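Local coordinates for protein type I modular polyketide synthase (Streptomyces albus subsp. albus, PDB 6IYT) that probably selects an ethylmalonyl-type extender unit from its coenzyme A ester and transfers it within module 14 of the salinomycin polyketide synthase, at residues P144-R149 against A196-S201; P34-G39 against T448-G453; D244-K249 against A322-L327. One frame throughout, in Å; residues are numbered along the deposited sequence.

Interaction 1: P144-R149 against A196-S201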
loop_
_atom_site.group_PDB
_atom_site.type_symbol
_atom_site.label_atom_id
_atom_site.label_comp_id
_atom_site.label_asym_id
_atom_site.label_seq_id
_atom_site.Cartn_x
_atom_site.Cartn_y
_atom_site.Cartn_z
ATOM N N PRO A 144 17.449 -4.601 4.504
ATOM C CA PRO A 144 18.096 -3.485 5.162
ATOM C C PRO A 144 17.536 -2.132 4.741
ATOM O O PRO A 144 17.464 -1.239 5.558
ATOM C CB PRO A 144 19.555 -3.638 4.750
ATOM C CG PRO A 144 19.748 -5.108 4.571
ATOM C CD PRO A 144 18.410 -5.664 4.115
ATOM N N VAL A 145 17.049 -2.023 3.490
ATOM C CA VAL A 145 16.423 -0.782 3.005
ATOM C C VAL A 145 15.147 -0.486 3.824
ATOM O O VAL A 145 14.951 0.636 4.347
ATOM C CB VAL A 145 16.027 -0.896 1.509
ATOM C CG1 VAL A 145 15.017 0.178 1.165
ATOM C CG2 VAL A 145 17.252 -0.779 0.612
ATOM N N PHE A 146 14.320 -1.515 4.011
ATOM C CA PHE A 146 13.100 -1.367 4.801
ATOM C C PHE A 146 13.431 -1.057 6.257
ATOM O O PHE A 146 12.864 -0.154 6.849
ATOM C CB PHE A 146 12.237 -2.626 4.694
ATOM C CG PHE A 146 10.931 -2.548 5.457
ATOM C CD1 PHE A 146 9.905 -1.734 5.026
ATOM C CD2 PHE A 146 10.762 -3.253 6.624
ATOM C CE1 PHE A 146 8.709 -1.687 5.714
ATOM C CE2 PHE A 146 9.566 -3.234 7.298
ATOM C CZ PHE A 146 8.522 -2.477 6.817
ATOM N N ALA A 147 14.358 -1.793 6.826
ATOM C CA ALA A 147 14.682 -1.620 8.241
ATOM C C ALA A 147 15.250 -0.217 8.520
ATOM O O ALA A 147 14.993 0.370 9.571
ATOM C CB ALA A 147 15.660 -2.704 8.674
ATOM N N ALA A 148 16.105 0.276 7.622
ATOM C CA ALA A 148 16.693 1.610 7.786
ATOM C C ALA A 148 15.637 2.693 7.794
ATOM O O ALA A 148 15.716 3.642 8.582
ATOM C CB ALA A 148 17.702 1.880 6.684
ATOM N N ARG A 149 14.713 2.628 6.837
ATOM C CA ARG A 149 13.683 3.609 6.747
ATOM C C ARG A 149 12.744 3.483 7.907
ATOM O O ARG A 149 12.327 4.489 8.488
ATOM C CB ARG A 149 12.933 3.494 5.437
ATOM C CG ARG A 149 11.869 4.568 5.271
ATOM C CD ARG A 149 12.478 5.964 5.231
ATOM N NE ARG A 149 11.526 6.926 4.685
ATOM C CZ ARG A 149 11.528 8.225 4.927
ATOM N NH1 ARG A 149 10.664 9.000 4.293
ATOM N NH2 ARG A 149 12.451 8.765 5.706
ATOM N N ALA A 196 7.276 2.449 1.093
ATOM C CA ALA A 196 7.534 3.278 -0.105
ATOM C C ALA A 196 9.057 3.289 -0.450
ATOM O O ALA A 196 9.444 3.274 -1.633
ATOM C CB ALA A 196 7.025 4.665 0.104
ATOM N N ALA A 197 9.910 3.132 0.563
ATOM C CA ALA A 197 11.334 3.080 0.335
ATOM C C ALA A 197 11.790 1.790 -0.348
ATOM O O ALA A 197 12.803 1.783 -1.013
ATOM C CB ALA A 197 12.096 3.279 1.637
ATOM N N VAL A 198 11.045 0.697 -0.171
ATOM C CA VAL A 198 11.352 -0.551 -0.842
ATOM C C VAL A 198 11.156 -0.369 -2.355
ATOM O O VAL A 198 11.993 -0.744 -3.144
ATOM C CB VAL A 198 10.461 -1.702 -0.319
ATOM C CG1 VAL A 198 10.595 -2.943 -1.174
ATOM C CG2 VAL A 198 10.791 -1.995 1.137
ATOM N N TRP A 199 10.040 0.227 -2.740
ATOM C CA TRP A 199 9.810 0.548 -4.175
ATOM C C TRP A 199 10.873 1.523 -4.688
ATOM O O TRP A 199 11.355 1.392 -5.807
ATOM C CB TRP A 199 8.398 1.135 -4.382
ATOM C CG TRP A 199 7.289 0.096 -4.254
ATOM C CD1 TRP A 199 6.419 -0.048 -3.219
ATOM C CD2 TRP A 199 6.879 -0.863 -5.243
ATOM N NE1 TRP A 199 5.582 -1.082 -3.450
ATOM C CE2 TRP A 199 5.817 -1.586 -4.696
ATOM C CE3 TRP A 199 7.360 -1.219 -6.499
ATOM C CZ2 TRP A 199 5.170 -2.625 -5.394
ATOM C CZ3 TRP A 199 6.693 -2.241 -7.210
ATOM C CH2 TRP A 199 5.632 -2.927 -6.642
ATOM N N GLN A 200 11.156 2.542 -3.914
ATOM C CA GLN A 200 12.140 3.525 -4.287
ATOM C C GLN A 200 13.495 2.892 -4.640
ATOM O O GLN A 200 14.160 3.325 -5.584
ATOM C CB GLN A 200 12.311 4.499 -3.138
ATOM C CG GLN A 200 13.338 5.580 -3.377
ATOM C CD GLN A 200 13.400 6.552 -2.205
ATOM O OE1 GLN A 200 12.937 6.245 -1.095
ATOM N NE2 GLN A 200 13.917 7.736 -2.456
ATOM N N SER A 201 13.833 1.785 -3.981
ATOM C CA SER A 201 15.129 1.137 -4.165
ATOM C C SER A 201 15.278 0.443 -5.532
ATOM O O SER A 201 16.425 0.207 -6.005
ATOM C CB SER A 201 15.404 0.122 -3.021
ATOM O OG SER A 201 14.790 -1.130 -3.294
#
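Val145 and Ala197 form the centre of this helix-helix contact, with Val145 CG1 coming within 3.5 Å of Ala197 O and 4.3 Å of Ala197 CB. CG1, anti to the backbone N (chi1 162°), leans on the Ala197 turn, while Val145 CG2 reaches Ser201 CB at 4.2 Å. One turn on, Arg149 lays the start of its side chain against Ala197: both CB and CG of Arg149 lie 3.9 Å from Ala197 CB. Beyond CG the chain bends at chi2 (63°) and runs on past Val193 and Ser194, its NH2 forming a salt bridge with Glu152. On the other flank Val198 and Phe146 meet at a slant, Val198 CG2 lying 3.9 Å from Phe146 CB and 4.0 Å from Phe146 CD1. No hydrogen bond crosses the interface. Ser201 turns its hydroxyl back to the preceding turn, where OG donates to Val198 O (2.8 Å). Further out, Leu139, Leu140 and Leu195 pack on the Phe146 side chain, and Val431 and Phe435 of helix 428-439 meet Val198. With segment axes 8.7 Å apart and directed 137° from each other, this is oblique, largely apolar helix packing within the acyltransferase domain, joining helix 144-158 to the C-terminal end of helix 181-200.

Interaction 2: P34-G39 against T448-G453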
loop_
_atom_site.group_PDB
_atom_site.type_symbol
_atom_site.label_atom_id
_atom_site.label_comp_id
_atom_site.label_asym_id
_atom_site.label_seq_id
_atom_site.Cartn_x
_atom_site.Cartn_y
_atom_site.Cartn_z
ATOM N N PRO A 34 22.091 0.966 1.956
ATOM C CA PRO A 34 21.575 -0.316 2.427
ATOM C C PRO A 34 21.095 -1.134 1.245
ATOM O O PRO A 34 20.553 -0.586 0.291
ATOM C CB PRO A 34 20.395 0.071 3.346
ATOM C CG PRO A 34 20.323 1.580 3.325
ATOM C CD PRO A 34 21.630 2.077 2.798
ATOM N N ALA A 35 21.317 -2.425 1.300
ATOM C CA ALA A 35 20.862 -3.313 0.239
ATOM C C ALA A 35 19.369 -3.498 0.393
ATOM O O ALA A 35 18.871 -3.538 1.511
ATOM C CB ALA A 35 21.558 -4.659 0.353
ATOM N N LEU A 36 18.700 -3.843 -0.706
ATOM C CA LEU A 36 17.306 -4.246 -0.638
ATOM C C LEU A 36 17.121 -5.495 0.222
ATOM O O LEU A 36 16.238 -5.531 1.062
ATOM C CB LEU A 36 16.707 -4.454 -2.050
ATOM C CG LEU A 36 15.258 -4.969 -2.090
ATOM C CD1 LEU A 36 14.311 -4.052 -1.341
ATOM C CD2 LEU A 36 14.774 -5.129 -3.527
ATOM N N PHE A 37 17.965 -6.521 0.003
ATOM C CA PHE A 37 17.908 -7.758 0.791
ATOM C C PHE A 37 19.277 -8.103 1.386
ATOM O O PHE A 37 20.317 -7.875 0.747
ATOM C CB PHE A 37 17.424 -8.913 -0.079
ATOM C CG PHE A 37 16.060 -8.699 -0.662
ATOM C CD1 PHE A 37 14.970 -8.538 0.160
ATOM C CD2 PHE A 37 15.871 -8.680 -2.018
ATOM C CE1 PHE A 37 13.701 -8.403 -0.364
ATOM C CE2 PHE A 37 14.601 -8.507 -2.555
ATOM C CZ PHE A 37 13.522 -8.355 -1.722
ATOM N N SER A 38 19.261 -8.695 2.579
ATOM C CA SER A 38 20.459 -9.255 3.184
ATOM C C SER A 38 20.416 -10.785 3.156
ATOM O O SER A 38 19.393 -11.387 2.862
ATOM C CB SER A 38 20.557 -8.799 4.631
ATOM O OG SER A 38 19.360 -9.149 5.319
ATOM N N GLY A 39 21.543 -11.405 3.485
ATOM C CA GLY A 39 21.623 -12.873 3.552
ATOM C C GLY A 39 21.437 -13.560 2.204
ATOM O O GLY A 39 21.983 -13.121 1.182
ATOM N N THR A 448 18.378 -5.027 -11.355
ATOM C CA THR A 448 19.785 -5.148 -10.948
ATOM C C THR A 448 19.979 -4.801 -9.459
ATOM O O THR A 448 20.805 -5.409 -8.772
ATOM C CB THR A 448 20.672 -4.248 -11.803
ATOM O OG1 THR A 448 20.662 -4.736 -13.159
ATOM C CG2 THR A 448 22.084 -4.220 -11.266
ATOM N N ALA A 449 19.183 -3.872 -8.956
ATOM C CA ALA A 449 19.294 -3.448 -7.561
ATOM C C ALA A 449 18.911 -4.562 -6.568
ATOM O O ALA A 449 19.374 -4.580 -5.428
ATOM C CB ALA A 449 18.449 -2.198 -7.322
ATOM N N VAL A 450 18.115 -5.532 -7.013
ATOM C CA VAL A 450 17.793 -6.684 -6.185
ATOM C C VAL A 450 19.051 -7.470 -5.783
ATOM O O VAL A 450 19.071 -8.133 -4.751
ATOM C CB VAL A 450 16.783 -7.627 -6.920
ATOM C CG1 VAL A 450 16.645 -8.934 -6.209
ATOM C CG2 VAL A 450 15.444 -6.940 -7.043
ATOM N N PHE A 451 20.077 -7.437 -6.635
ATOM C CA PHE A 451 21.241 -8.252 -6.433
ATOM C C PHE A 451 22.361 -7.543 -5.652
ATOM O O PHE A 451 23.428 -8.139 -5.411
ATOM C CB PHE A 451 21.771 -8.753 -7.773
ATOM C CG PHE A 451 20.834 -9.671 -8.478
ATOM C CD1 PHE A 451 20.772 -11.023 -8.133
ATOM C CD2 PHE A 451 19.890 -9.165 -9.361
ATOM C CE1 PHE A 451 19.796 -11.838 -8.663
ATOM C CE2 PHE A 451 18.922 -9.989 -9.904
ATOM C CZ PHE A 451 18.884 -11.316 -9.573
ATOM N N ALA A 452 22.078 -6.344 -5.161
ATOM C CA ALA A 452 23.062 -5.585 -4.352
ATOM C C ALA A 452 23.493 -6.408 -3.142
ATOM O O ALA A 452 22.650 -7.001 -2.446
ATOM C CB ALA A 452 22.480 -4.268 -3.913
ATOM N N GLY A 453 24.815 -6.598 -3.017
ATOM C CA GLY A 453 25.399 -7.237 -1.846
ATOM C C GLY A 453 25.517 -8.746 -1.962
ATOM O O GLY A 453 25.941 -9.412 -1.015
HETATM O O HOH W 1 19.596 -2.790 -3.362
HETATM O O HOH W 2 19.834 -6.612 -2.292
#
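Ala35 and Leu36 pass Ala452 and Val450 in opposite chain order, with CA atoms 5.6 Å apart for Ala35 and Ala452 and 6.1 Å for Leu36 and Val450. Neither segment is a regular helix or strand, although 448-450 has helical backbone angles, and no direct hydrogen bond links the two. Water does that work. One molecule accepts from Leu36 N (3.0 Å) and donates to Ala449 O (2.7 Å). A second accepts from Phe37 N and can donate to Val450 O and Ala452 O, although other acceptors nearby compete for its two protons, so neither bond need be permanent. The chain ends thus meet across 409 residues, consistent with polyketide synthase acyltransferases, in which the linker after the domain runs back toward the one that precedes it. Ala35 CB rests 3.8 Å from Ala452 O. The Leu36 and Val450 side chains cross at a slant, Leu36 CD2 4.0 Å from Val450 CG2. Leu36 CG also sits 3.6 Å above the centre of the Phe37 ring, while Val450 CG1 comes to that ring's edge, 4.2 Å from Phe37 CE2. With chi1 at 169°, CG1 stands anti to Val450 N and faces Phe37, which leaves CG2 for Leu36. Pro428, Val431 and Leu432 also pack on Phe37.

Interaction 3: D244-K249 against A322-L327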
loop_
_atom_site.group_PDB
_atom_site.type_symbol
_atom_site.label_atom_id
_atom_site.label_comp_id
_atom_site.label_asym_id
_atom_site.label_seq_id
_atom_site.Cartn_x
_atom_site.Cartn_y
_atom_site.Cartn_z
ATOM N N ASP A 244 -9.065 8.059 23.493
ATOM C CA ASP A 244 -9.663 8.693 24.654
ATOM C C ASP A 244 -11.171 8.979 24.594
ATOM O O ASP A 244 -11.847 8.931 25.611
ATOM C CB ASP A 244 -8.892 9.948 25.060
ATOM C CG ASP A 244 -7.472 9.632 25.520
ATOM O OD1 ASP A 244 -7.261 8.515 25.942
ATOM O OD2 ASP A 244 -6.606 10.486 25.485
ATOM N N GLU A 245 -11.663 9.411 23.431
ATOM C CA GLU A 245 -13.073 9.820 23.309
ATOM C C GLU A 245 -14.069 9.090 22.392
ATOM O O GLU A 245 -15.277 9.266 22.548
ATOM C CB GLU A 245 -13.118 11.310 22.947
ATOM C CG GLU A 245 -12.233 12.192 23.812
ATOM C CD GLU A 245 -12.825 12.439 25.185
ATOM O OE1 GLU A 245 -14.054 12.281 25.338
ATOM O OE2 GLU A 245 -12.062 12.792 26.107
ATOM N N LEU A 246 -13.593 8.288 21.447
ATOM C CA LEU A 246 -14.479 7.625 20.524
ATOM C C LEU A 246 -14.531 6.082 20.603
ATOM O O LEU A 246 -15.405 5.484 20.042
ATOM C CB LEU A 246 -14.117 8.025 19.085
ATOM C CG LEU A 246 -14.238 9.490 18.710
ATOM C CD1 LEU A 246 -13.899 9.758 17.260
ATOM C CD2 LEU A 246 -15.663 9.949 18.999
ATOM N N VAL A 247 -13.567 5.472 21.270
ATOM C CA VAL A 247 -13.534 4.005 21.285
ATOM C C VAL A 247 -14.763 3.473 22.045
ATOM O O VAL A 247 -15.163 4.056 23.060
ATOM C CB VAL A 247 -12.237 3.464 21.908
ATOM C CG1 VAL A 247 -12.361 1.982 22.205
ATOM C CG2 VAL A 247 -11.083 3.711 20.981
ATOM N N GLY A 248 -15.481 2.554 21.415
ATOM C CA GLY A 248 -16.725 2.027 21.981
ATOM C C GLY A 248 -17.978 2.730 21.469
ATOM O O GLY A 248 -19.075 2.198 21.556
ATOM N N LYS A 249 -17.827 3.946 20.993
ATOM C CA LYS A 249 -18.987 4.756 20.593
ATOM C C LYS A 249 -19.347 4.570 19.130
ATOM O O LYS A 249 -20.382 5.075 18.666
ATOM C CB LYS A 249 -18.717 6.210 20.895
ATOM C CG LYS A 249 -18.444 6.443 22.375
ATOM C CD LYS A 249 -18.265 7.893 22.706
ATOM C CE LYS A 249 -18.260 8.095 24.214
ATOM N NZ LYS A 249 -17.091 8.897 24.672
ATOM N N ALA A 322 -20.508 12.766 12.101
ATOM C CA ALA A 322 -20.737 13.827 13.094
ATOM C C ALA A 322 -20.182 13.518 14.482
ATOM O O ALA A 322 -20.068 14.411 15.317
ATOM C CB ALA A 322 -22.229 14.128 13.196
ATOM N N GLN A 323 -19.833 12.266 14.748
ATOM C CA GLN A 323 -19.181 11.933 16.043
ATOM C C GLN A 323 -17.906 12.705 16.266
ATOM O O GLN A 323 -17.506 12.909 17.408
ATOM C CB GLN A 323 -18.882 10.439 16.169
ATOM C CG GLN A 323 -20.135 9.587 16.369
ATOM C CD GLN A 323 -19.838 8.193 16.924
ATOM O OE1 GLN A 323 -18.848 7.976 17.669
ATOM N NE2 GLN A 323 -20.705 7.243 16.592
ATOM N N VAL A 324 -17.263 13.141 15.192
ATOM C CA VAL A 324 -16.035 13.881 15.360
ATOM C C VAL A 324 -16.279 15.377 15.580
ATOM O O VAL A 324 -15.395 16.067 16.041
ATOM C CB VAL A 324 -15.016 13.660 14.231
ATOM C CG1 VAL A 324 -14.792 12.176 13.982
ATOM C CG2 VAL A 324 -15.443 14.329 12.983
ATOM N N ASP A 325 -17.509 15.859 15.373
ATOM C CA ASP A 325 -17.760 17.288 15.594
ATOM C C ASP A 325 -17.429 17.794 17.009
ATOM O O ASP A 325 -16.863 18.878 17.157
ATOM C CB ASP A 325 -19.167 17.692 15.191
ATOM C CG ASP A 325 -19.315 17.835 13.683
ATOM O OD1 ASP A 325 -18.362 18.334 13.019
ATOM O OD2 ASP A 325 -20.355 17.423 13.154
ATOM N N PRO A 326 -17.784 17.022 18.050
ATOM C CA PRO A 326 -17.516 17.527 19.384
ATOM C C PRO A 326 -16.049 17.657 19.664
ATOM O O PRO A 326 -15.673 18.197 20.712
ATOM C CB PRO A 326 -18.140 16.476 20.300
ATOM C CG PRO A 326 -19.217 15.854 19.495
ATOM C CD PRO A 326 -18.776 15.922 18.061
ATOM N N LEU A 327 -15.225 17.013 18.849
ATOM C CA LEU A 327 -13.781 17.037 19.055
ATOM C C LEU A 327 -13.068 18.142 18.297
ATOM O O LEU A 327 -11.881 18.294 18.429
ATOM C CB LEU A 327 -13.155 15.703 18.667
ATOM C CG LEU A 327 -13.692 14.506 19.428
ATOM C CD1 LEU A 327 -12.912 13.260 19.042
ATOM C CD2 LEU A 327 -13.641 14.758 20.923
HETATM O O HOH W 3 -16.638 6.299 17.599
#
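The flat carboxamide of Gln323 meets the turn at Lys249 with both of its polar atoms. NE2 donates to Lys249 O at 3.0 Å, a bent bond (146° at the hydrogen) in which the acceptor is tilted 20° from the amide plane and the donor stands above the carbonyl plane of Lys249. Lys249 CB lies to the same side of the amide, 3.7 Å from Gln323 OE1. From the other side a water donates to OE1 (2.8 Å) and also to Leu246 O, so a direct and a water-mediated bond together restrain the amide's rotation. Leu246 CD2 approaches this OE1 as well as Gln323 O.

The two segments carry the chain into and out of the small subdomain: 244-249 leads from helix 228-245 to strand 251-255, whereas the 322-327 segment comes after strand 310-312. The strand order of that subdomain, 310-312, 251-255, 286-291, 276-283, is the 4-1-3-2 order of a ferredoxin-like fold, as in other acyltransferases of this family.

Beside the polar pairings, Leu246 and Leu327 reach toward each other tip to tip, Leu246 CG to Leu327 CD1 4.0 Å, and Leu246 and Val324 cross at a slant, CD1 of the one 4.2 Å from CG1 of the other. The other methyl of Leu327, CD2, lies 4.0 Å from Glu245 CB. A bend at chi2 (-76°) turns the Glu245 chain, and OE2 forms a salt bridge with Arg330. Lys249 also ties the turn together: its N donates to Leu246 O, and its NZ returns to Glu245 O at 2.8 Å.

How the interactions relate
Interactions 1 and 2 are neighbours, with centres 11 Å apart, and they touch: Val145 N probably donates to Ala35 O, 3.1 Å away, and Ser201 O packs on Ala449 CB. Helix 428-439 contributes side chains to both. Interaction 3 stands apart, its centre about 35 Å from that of interaction 1 and 46 Å from that of interaction 2, across the chain's centre from the latter. Along the chain both segments of interaction 1 come first, then both of interaction 3, and all four fall between 34-39 and 448-453. Interactions 1 and 2 thus tie the chain ends to helices 144-158 and 181-200 of the large subdomain, while interaction 3 lies at the passage between it and the ferredoxin-like small subdomain.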